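Local coordinates for protein Tv2483 (Treponema vincentii, PDB 6DET) that binds L-arginine with high selectivity as a periplasmic-type solute-binding lipoprotein, probably delivering it to an ABC transporter for uptake, at residues 180-185 with 205-210. Sequence-based numbering, arbitrary orientation.
Sequences EALDSG and PQYSII
Tyr207 reaches from its strand to the last turn of helix 175-184, where its OH donates a hydrogen bond to Asp183 OD1 (2.6 Å). The carboxylate accepts it on the syn lone pair of OD1, the side facing its other oxygen, and lies nearly coplanar with the ring, the planes only 5° apart. OD1 is at the ring edge, near its plane, and stands 3.5 Å from Tyr207 CE1. Tyrosine suits this place because its ring can pack against apolar neighbours while its hydroxyl extends to a polar group at the exposed side of the helix. With CG anti to the carbonyl carbon (chi1 -57°), Asp183 sends its short side chain toward that hydroxyl; an exposed site suits its carboxylate.

One residue earlier, Leu182 points at the strand. Its CG is anti to the backbone N (chi1 -167°), and CD2 touches the ring obliquely, 3.7 Å from Tyr207 CD1; leucine fits here as a buried, branched apolar chain. On one ring face lies Gln206, whose CG sits over the centre 3.6 Å above the plane; its NE2 is hydrogen-bonded to Asn204.

Tyr179 meets the Tyr207 ring from the same helix, and Leu201 of helix 200-203 also touches it. Strand 207-209 pairs antiparallel with strand 120-129, whose Leu129 contacts both Leu182 and Tyr207: helix-on-sheet packing within the family 3 solute-binding fold.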
loop_
_atom_site.group_PDB
_atom_site.type_symbol
_atom_site.label_atom_id
_atom_site.label_comp_id
_atom_site.label_asym_id
_atom_site.label_seq_id
_atom_site.Cartn_x
_atom_site.Cartn_y
_atom_site.Cartn_z
ATOM N N GLU A 180 9.097 16.468 -2.959
ATOM C CA GLU A 180 10.268 17.330 -3.115
ATOM C C GLU A 180 10.503 17.664 -4.580
ATOM O O GLU A 180 10.839 18.807 -4.916
ATOM C CB GLU A 180 11.508 16.658 -2.538
ATOM C CG GLU A 180 11.524 16.557 -1.033
ATOM C CD GLU A 180 12.583 15.594 -0.531
ATOM O OE1 GLU A 180 13.460 15.192 -1.329
ATOM O OE2 GLU A 180 12.532 15.235 0.663
ATOM N N ALA A 181 10.366 16.676 -5.464
ATOM C CA ALA A 181 10.525 16.941 -6.889
ATOM C C ALA A 181 9.405 17.841 -7.391
ATOM O O ALA A 181 9.630 18.709 -8.243
ATOM C CB ALA A 181 10.557 15.625 -7.665
ATOM N N LEU A 182 8.196 17.664 -6.848
ATOM C CA LEU A 182 7.076 18.516 -7.228
ATOM C C LEU A 182 7.308 19.952 -6.776
ATOM O O LEU A 182 7.036 20.898 -7.528
ATOM C CB LEU A 182 5.766 17.966 -6.647
ATOM C CG LEU A 182 4.481 18.573 -7.209
ATOM C CD1 LEU A 182 4.386 18.346 -8.710
ATOM C CD2 LEU A 182 3.253 18.026 -6.513
ATOM N N ASP A 183 7.809 20.134 -5.552
ATOM C CA ASP A 183 8.213 21.467 -5.111
ATOM C C ASP A 183 9.403 21.974 -5.917
ATOM O O ASP A 183 9.514 23.180 -6.176
ATOM C CB ASP A 183 8.553 21.441 -3.614
ATOM C CG ASP A 183 7.398 20.938 -2.748
ATOM O OD1 ASP A 183 6.235 20.927 -3.210
ATOM O OD2 ASP A 183 7.657 20.549 -1.589
ATOM N N SER A 184 10.290 21.068 -6.337
ATOM C CA SER A 184 11.524 21.466 -7.011
ATOM C C SER A 184 11.281 21.926 -8.440
ATOM O O SER A 184 12.020 22.767 -8.943
ATOM C CB SER A 184 12.516 20.299 -7.046
ATOM O OG SER A 184 13.008 19.966 -5.762
ATOM N N GLY A 185 10.289 21.365 -9.128
ATOM C CA GLY A 185 10.234 21.487 -10.570
ATOM C C GLY A 185 10.995 20.405 -11.304
ATOM O O GLY A 185 11.103 20.467 -12.537
ATOM N N PRO A 205 -3.165 22.224 0.783
ATOM C CA PRO A 205 -3.790 22.602 -0.494
ATOM C C PRO A 205 -2.939 23.468 -1.410
ATOM O O PRO A 205 -3.475 24.090 -2.333
ATOM C CB PRO A 205 -5.017 23.384 -0.041
ATOM C CG PRO A 205 -4.498 24.104 1.089
ATOM C CD PRO A 205 -3.723 23.042 1.870
ATOM N N GLN A 206 -1.637 23.558 -1.152
ATOM C CA GLN A 206 -0.699 24.042 -2.156
ATOM C C GLN A 206 -0.653 23.062 -3.322
ATOM O O GLN A 206 0.047 23.289 -4.312
ATOM C CB GLN A 206 0.698 24.211 -1.547
ATOM C CG GLN A 206 1.265 22.953 -0.910
ATOM C CD GLN A 206 2.688 23.128 -0.426
ATOM O OE1 GLN A 206 3.551 23.617 -1.154
ATOM N NE2 GLN A 206 2.939 22.733 0.814
ATOM N N TYR A 207 -1.382 21.957 -3.204
ATOM C CA TYR A 207 -1.358 20.889 -4.185
ATOM C C TYR A 207 -2.743 20.719 -4.788
ATOM O O TYR A 207 -3.760 20.956 -4.131
ATOM C CB TYR A 207 -0.892 19.568 -3.547
ATOM C CG TYR A 207 0.528 19.623 -3.026
ATOM C CD1 TYR A 207 1.573 20.006 -3.850
ATOM C CD2 TYR A 207 0.822 19.310 -1.708
ATOM C CE1 TYR A 207 2.881 20.062 -3.380
ATOM C CE2 TYR A 207 2.135 19.357 -1.226
ATOM C CZ TYR A 207 3.152 19.745 -2.073
ATOM O OH TYR A 207 4.449 19.807 -1.620
ATOM N N SER A 208 -2.771 20.316 -6.051
ATOM C CA SER A 208 -4.009 20.110 -6.781
ATOM C C SER A 208 -4.084 18.657 -7.225
ATOM O O SER A 208 -3.082 18.071 -7.641
ATOM C CB SER A 208 -4.098 21.053 -7.994
ATOM O OG SER A 208 -5.104 20.628 -8.899
ATOM N N ILE A 209 -5.257 18.070 -7.105
ATOM C CA ILE A 209 -5.494 16.721 -7.589
ATOM C C ILE A 209 -6.258 16.790 -8.901
ATOM O O ILE A 209 -7.318 17.427 -8.989
ATOM C CB ILE A 209 -6.265 15.877 -6.557
ATOM C CG1 ILE A 209 -5.501 15.772 -5.242
ATOM C CG2 ILE A 209 -6.514 14.479 -7.096
ATOM C CD1 ILE A 209 -6.373 15.256 -4.097
ATOM N N ILE A 210 -5.728 16.123 -9.924
ATOM C CA ILE A 210 -6.475 15.980 -11.166
ATOM C C ILE A 210 -7.726 15.150 -10.908
ATOM O O ILE A 210 -7.656 14.047 -10.353
ATOM C CB ILE A 210 -5.596 15.342 -12.251
ATOM C CG1 ILE A 210 -4.330 16.178 -12.490
ATOM C CG2 ILE A 210 -6.387 15.173 -13.534
ATOM C CD1 ILE A 210 -4.585 17.608 -12.846
#